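Local coordinates for Cow rumen GH26 endo-mannanase (Metagenome, PDB 6UEH), which probably cleaves internal beta-1,4-mannosidic bonds in mannans such as galactomannan, as a family GH26 endo-mannanase from the cow rumen, at residues E175-G180 against P450-F455; D184-F189 against K229-I234. All blocks are in the same frame, centred on the assembly; numbering follows the deposited sequence.

In the fold
Both interactions lie in the glycoside hydrolase family 26 part of the chain, in loops and helix ends around the parallel eight-stranded barrel. Interaction 2 is nested inside the chain span that interaction 1 closes. Interaction 1 is partly buried and made of aromatic and aliphatic side chains; it joins the loop after strand 169-174 to the loop before helix 454-457. Interaction 2 is a surface contact of charged groups and water, between the turn leading into helix 187-196 and the region where helix 220-230 ends. The two also touch. Y185 OH bonds to G179 N, and E188 OE2 accepts from G453 N, so 184-189 is tied to both segments of interaction 1.

Interaction 1. Residues E175-G180 against P450-F455; sequences EIYGGG and PWYGEF
I176 and Y452 mark the closest backbone approach, with CA atoms 5.4 Å apart, where an irregular segment meets the turn that leads into helix 454-457, with G453 at the N-cap position. The 175-180 segment then folds into a type II beta turn from Y177 to G180, closed by a hydrogen bond from G180 N to Y177 O. Y452 carries the contact from its side. Its CB points toward the other segment, and chi1 of 51° lays the ring across the side chains of I176 and Y177, each at about a right angle. The Y452 ring reaches Y177 in an offset edge-to-face pair. The edge of Y177 is turned to the face of Y452, with ring centroids 5.5 Å apart and planes at 69°. Y177 CD2 comes to 3.6 Å from Y452 CZ. With CG1 anti to the backbone N (chi1 -166°), I176 carries its CD1 to 3.5 Å from Y452 CD1. The backbone E175 O lies 3.2 Å from Y452 CD2. The same Y452 face that meets Y177 has Y177 N above it, toward the rim, and this buried amide has no hydrogen-bond partner in the model. The opposite face is met by W451 NE1. Without the Y452 ring, as with an alanine here, the edge of Y177 would probably lose its aromatic partner and a gap would open beside I176 CD1. Outside the pair, Y452 also packs on E188 of helix 187-196 and on Q174. The contact joins the loop after strand 169-174 to the segment that leads into helix 454-457, between strands 423-429 and 476-477 of the parallel eight-stranded barrel, in keeping with the TIM-barrel fold of GH26 enzymes.

Interaction 2. Residues D184-F189 against K229-I234; sequences DYELEF and KERGGI
The direct contact between E186 and R231 is a salt bridge. The two side chains come from opposite directions, and R231 NH1 donates to E186 OE2 at 2.8 Å with an N-H...O angle of 160°. The oxygen lies in the guanidinium plane, but the donor stands well above the carboxylate plane. The two flat groups are turned 50° apart. E186 reaches the arginine with its chain bent at chi2 (-54°).

Water adds to the direct bond. One water donates to E186 OE2 and accepts from R231 NH2 at 2.7 Å. A second water makes a less certain bridge from E186 OE1, its bond from R231 NH1 weak. Both waters lie in the guanidinium plane.

A capping bond holds the turn before helix 187-196: E186 N donates to D184 OD1 at 3.2 Å.

Further charges adjoin the pair. E186 OE2 also bridges R203, and R231 NE bridges E226. R203 NH1 and R231 NH1 lie close together, both paired with that one carboxylate oxygen. The negative charge of E186 probably offsets the closeness of the two arginines, so this surface link rests on charge and water rather than on apolar packing.

Interaction 1. Residues E175-G180 against P450-F455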
loop_
_atom_site.group_PDB
_atom_site.type_symbol
_atom_site.label_atom_id
_atom_site.label_comp_id
_atom_site.label_asym_id
_atom_site.label_seq_id
_atom_site.Cartn_x
_atom_site.Cartn_y
_atom_site.Cartn_z
ATOM N N GLU A 175 15.317 3.383 -10.567
ATOM C CA GLU A 175 16.672 3.698 -11.007
ATOM C C GLU A 175 17.339 4.647 -10.017
ATOM O O GLU A 175 16.673 5.272 -9.194
ATOM C CB GLU A 175 16.675 4.318 -12.410
ATOM C CG GLU A 175 16.220 5.771 -12.458
ATOM C CD GLU A 175 16.457 6.417 -13.815
ATOM O OE1 GLU A 175 16.871 5.706 -14.755
ATOM O OE2 GLU A 175 16.231 7.639 -13.943
ATOM N N ILE A 176 18.659 4.752 -10.114
ATOM C CA ILE A 176 19.446 5.560 -9.191
ATOM C C ILE A 176 19.125 7.051 -9.346
ATOM O O ILE A 176 18.655 7.490 -10.399
ATOM C CB ILE A 176 20.962 5.316 -9.412
ATOM C CG1 ILE A 176 21.799 5.863 -8.249
ATOM C CG2 ILE A 176 21.412 5.879 -10.756
ATOM C CD1 ILE A 176 21.752 5.007 -6.995
ATOM N N TYR A 177 19.352 7.815 -8.281
ATOM C CA TYR A 177 19.214 9.268 -8.324
ATOM C C TYR A 177 20.151 9.863 -9.369
ATOM O O TYR A 177 21.177 9.265 -9.702
ATOM C CB TYR A 177 19.504 9.878 -6.949
ATOM C CG TYR A 177 20.860 9.503 -6.386
ATOM C CD1 TYR A 177 22.003 10.220 -6.727
ATOM C CD2 TYR A 177 20.998 8.431 -5.511
ATOM C CE1 TYR A 177 23.243 9.878 -6.214
ATOM C CE2 TYR A 177 22.230 8.083 -4.993
ATOM C CZ TYR A 177 23.349 8.808 -5.348
ATOM O OH TYR A 177 24.578 8.460 -4.832
ATOM N N GLY A 178 19.797 11.040 -9.879
ATOM C CA GLY A 178 20.576 11.700 -10.913
ATOM C C GLY A 178 22.035 11.874 -10.535
ATOM O O GLY A 178 22.347 12.408 -9.475
ATOM N N GLY A 179 22.930 11.404 -11.399
ATOM C CA GLY A 179 24.355 11.485 -11.136
ATOM C C GLY A 179 24.909 10.257 -10.433
ATOM O O GLY A 179 26.120 10.038 -10.419
ATOM N N GLY A 180 24.022 9.451 -9.851
ATOM C CA GLY A 180 24.432 8.268 -9.113
ATOM C C GLY A 180 25.098 7.204 -9.968
ATOM O O GLY A 180 25.016 7.242 -11.196
ATOM N N PRO A 450 11.496 -2.446 -5.728
ATOM C CA PRO A 450 12.563 -2.143 -4.771
ATOM C C PRO A 450 13.169 -0.772 -5.052
ATOM O O PRO A 450 13.191 -0.338 -6.206
ATOM C CB PRO A 450 13.589 -3.255 -5.016
ATOM C CG PRO A 450 12.823 -4.351 -5.695
ATOM C CD PRO A 450 11.784 -3.654 -6.518
ATOM N N TRP A 451 13.645 -0.096 -4.013
ATOM C CA TRP A 451 14.352 1.163 -4.195
ATOM C C TRP A 451 15.714 0.855 -4.814
ATOM O O TRP A 451 16.076 -0.316 -4.964
ATOM C CB TRP A 451 14.489 1.900 -2.859
ATOM C CG TRP A 451 14.669 3.389 -2.983
ATOM C CD1 TRP A 451 15.715 4.129 -2.514
ATOM C CD2 TRP A 451 13.774 4.316 -3.615
ATOM N NE1 TRP A 451 15.527 5.457 -2.813
ATOM C CE2 TRP A 451 14.345 5.598 -3.490
ATOM C CE3 TRP A 451 12.548 4.186 -4.276
ATOM C CZ2 TRP A 451 13.733 6.741 -4.003
ATOM C CZ3 TRP A 451 11.944 5.325 -4.786
ATOM C CH2 TRP A 451 12.536 6.584 -4.644
ATOM N N TYR A 452 16.466 1.884 -5.187
ATOM C CA TYR A 452 17.771 1.664 -5.804
ATOM C C TYR A 452 18.828 1.274 -4.772
ATOM O O TYR A 452 18.561 1.249 -3.571
ATOM C CB TYR A 452 18.227 2.907 -6.577
ATOM C CG TYR A 452 18.171 4.204 -5.798
ATOM C CD1 TYR A 452 19.104 4.486 -4.805
ATOM C CD2 TYR A 452 17.201 5.158 -6.072
ATOM C CE1 TYR A 452 19.059 5.673 -4.099
ATOM C CE2 TYR A 452 17.150 6.348 -5.374
ATOM C CZ TYR A 452 18.081 6.599 -4.388
ATOM O OH TYR A 452 18.034 7.780 -3.689
ATOM N N GLY A 453 20.028 0.969 -5.252
ATOM C CA GLY A 453 21.131 0.631 -4.373
ATOM C C GLY A 453 20.936 -0.678 -3.630
ATOM O O GLY A 453 20.526 -1.681 -4.214
ATOM N N GLU A 454 21.217 -0.654 -2.330
ATOM C CA GLU A 454 21.240 -1.858 -1.504
ATOM C C GLU A 454 19.915 -2.614 -1.458
ATOM O O GLU A 454 19.886 -3.801 -1.142
ATOM C CB GLU A 454 21.655 -1.504 -0.074
ATOM C CG GLU A 454 20.578 -0.773 0.719
ATOM C CD GLU A 454 20.843 -0.783 2.214
ATOM O OE1 GLU A 454 19.945 -1.203 2.977
ATOM O OE2 GLU A 454 21.948 -0.369 2.626
ATOM N N PHE A 455 18.816 -1.934 -1.757
ATOM C CA PHE A 455 17.506 -2.553 -1.591
ATOM C C PHE A 455 17.247 -3.628 -2.643
ATOM O O PHE A 455 16.404 -4.504 -2.447
ATOM C CB PHE A 455 16.416 -1.484 -1.611
ATOM C CG PHE A 455 16.503 -0.529 -0.456
ATOM C CD1 PHE A 455 16.055 -0.902 0.803
ATOM C CD2 PHE A 455 17.056 0.730 -0.618
ATOM C CE1 PHE A 455 16.147 -0.030 1.877
ATOM C CE2 PHE A 455 17.149 1.609 0.451
ATOM C CZ PHE A 455 16.693 1.228 1.699
#

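Interaction 2. Residues D184-F189 against K229-I234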
loop_
_atom_site.group_PDB
_atom_site.type_symbol
_atom_site.label_atom_id
_atom_site.label_comp_id
_atom_site.label_asym_id
_atom_site.label_seq_id
_atom_site.Cartn_x
_atom_site.Cartn_y
_atom_site.Cartn_z
ATOM N N ASP A 184 26.070 5.587 -14.412
ATOM C CA ASP A 184 25.535 4.326 -14.922
ATOM C C ASP A 184 24.146 4.022 -14.355
ATOM O O ASP A 184 24.011 3.335 -13.344
ATOM C CB ASP A 184 26.499 3.178 -14.610
ATOM C CG ASP A 184 26.013 1.844 -15.148
ATOM O OD1 ASP A 184 25.173 1.836 -16.073
ATOM O OD2 ASP A 184 26.480 0.799 -14.648
ATOM N N TYR A 185 23.115 4.518 -15.032
ATOM C CA TYR A 185 21.738 4.339 -14.576
ATOM C C TYR A 185 21.218 2.924 -14.795
ATOM O O TYR A 185 20.126 2.584 -14.343
ATOM C CB TYR A 185 20.811 5.331 -15.282
ATOM C CG TYR A 185 21.094 6.772 -14.944
ATOM C CD1 TYR A 185 20.509 7.369 -13.837
ATOM C CD2 TYR A 185 21.948 7.537 -15.727
ATOM C CE1 TYR A 185 20.765 8.685 -13.517
ATOM C CE2 TYR A 185 22.209 8.856 -15.416
ATOM C CZ TYR A 185 21.614 9.424 -14.309
ATOM O OH TYR A 185 21.867 10.737 -13.988
ATOM N N GLU A 186 21.997 2.097 -15.482
ATOM C CA GLU A 186 21.533 0.765 -15.851
ATOM C C GLU A 186 22.017 -0.323 -14.900
ATOM O O GLU A 186 21.596 -1.473 -15.014
ATOM C CB GLU A 186 21.974 0.433 -17.280
ATOM C CG GLU A 186 21.598 1.494 -18.298
ATOM C CD GLU A 186 20.116 1.828 -18.269
ATOM O OE1 GLU A 186 19.775 3.026 -18.353
ATOM O OE2 GLU A 186 19.292 0.893 -18.165
ATOM N N LEU A 187 22.888 0.047 -13.963
ATOM C CA LEU A 187 23.523 -0.906 -13.048
ATOM C C LEU A 187 22.522 -1.851 -12.381
ATOM O O LEU A 187 22.639 -3.070 -12.506
ATOM C CB LEU A 187 24.321 -0.156 -11.975
ATOM C CG LEU A 187 25.327 -0.943 -11.127
ATOM C CD1 LEU A 187 26.436 -0.025 -10.655
ATOM C CD2 LEU A 187 24.668 -1.615 -9.930
ATOM N N GLU A 188 21.548 -1.285 -11.672
ATOM C CA GLU A 188 20.537 -2.083 -10.980
ATOM C C GLU A 188 19.789 -3.005 -11.939
ATOM O O GLU A 188 19.451 -4.136 -11.597
ATOM C CB GLU A 188 19.534 -1.178 -10.256
ATOM C CG GLU A 188 19.996 -0.671 -8.895
ATOM C CD GLU A 188 20.891 0.550 -8.985
ATOM O OE1 GLU A 188 21.258 0.948 -10.112
ATOM O OE2 GLU A 188 21.222 1.116 -7.922
ATOM N N PHE A 189 19.542 -2.514 -13.147
ATOM C CA PHE A 189 18.754 -3.255 -14.120
ATOM C C PHE A 189 19.557 -4.392 -14.740
ATOM O O PHE A 189 19.035 -5.491 -14.944
ATOM C CB PHE A 189 18.225 -2.297 -15.188
ATOM C CG PHE A 189 17.396 -1.184 -14.618
ATOM C CD1 PHE A 189 17.996 -0.018 -14.165
ATOM C CD2 PHE A 189 16.023 -1.318 -14.492
ATOM C CE1 PHE A 189 17.240 0.999 -13.617
ATOM C CE2 PHE A 189 15.260 -0.303 -13.946
ATOM C CZ PHE A 189 15.871 0.855 -13.505
ATOM N N LYS A 229 9.244 4.069 -25.124
ATOM C CA LYS A 229 9.117 4.087 -26.578
ATOM C C LYS A 229 10.078 3.136 -27.289
ATOM O O LYS A 229 9.786 2.664 -28.387
ATOM C CB LYS A 229 9.321 5.513 -27.102
ATOM C CG LYS A 229 8.339 6.526 -26.526
ATOM C CD LYS A 229 6.968 6.428 -27.183
ATOM C CE LYS A 229 6.955 7.127 -28.537
ATOM N NZ LYS A 229 5.627 7.045 -29.209
ATOM N N GLU A 230 11.220 2.849 -26.672
ATOM C CA GLU A 230 12.221 2.015 -27.329
ATOM C C GLU A 230 12.321 0.609 -26.737
ATOM O O GLU A 230 12.617 -0.344 -27.455
ATOM C CB GLU A 230 13.590 2.698 -27.288
ATOM C CG GLU A 230 13.655 3.966 -28.130
ATOM C CD GLU A 230 15.057 4.532 -28.240
ATOM O OE1 GLU A 230 15.917 4.169 -27.410
ATOM O OE2 GLU A 230 15.298 5.342 -29.161
ATOM N N ARG A 231 12.068 0.471 -25.440
ATOM C CA ARG A 231 12.150 -0.843 -24.806
ATOM C C ARG A 231 10.780 -1.447 -24.516
ATOM O O ARG A 231 10.681 -2.611 -24.129
ATOM C CB ARG A 231 12.968 -0.762 -23.519
ATOM C CG ARG A 231 14.435 -0.474 -23.761
ATOM C CD ARG A 231 15.299 -1.051 -22.659
ATOM N NE ARG A 231 15.960 -0.008 -21.885
ATOM C CZ ARG A 231 16.847 -0.245 -20.924
ATOM N NH1 ARG A 231 17.402 0.765 -20.269
ATOM N NH2 ARG A 231 17.177 -1.495 -20.621
ATOM N N GLY A 232 9.729 -0.657 -24.708
ATOM C CA GLY A 232 8.369 -1.136 -24.539
ATOM C C GLY A 232 7.972 -1.342 -23.089
ATOM O O GLY A 232 7.086 -2.142 -22.785
ATOM N N GLY A 233 8.626 -0.611 -22.193
ATOM C CA GLY A 233 8.367 -0.747 -20.773
ATOM C C GLY A 233 7.336 0.226 -20.237
ATOM O O GLY A 233 6.792 1.051 -20.975
ATOM N N ILE A 234 7.068 0.112 -18.941
ATOM C CA ILE A 234 6.135 0.983 -18.242
ATOM C C ILE A 234 6.913 1.906 -17.311
ATOM O O ILE A 234 7.823 1.461 -16.617
ATOM C CB ILE A 234 5.107 0.169 -17.428
ATOM C CG1 ILE A 234 4.295 -0.742 -18.355
ATOM C CG2 ILE A 234 4.189 1.090 -16.637
ATOM C CD1 ILE A 234 3.332 -1.652 -17.624
HETATM O O HOH W 1 19.190 -1.779 -18.818
HETATM O O HOH W 2 18.048 3.923 -19.944
#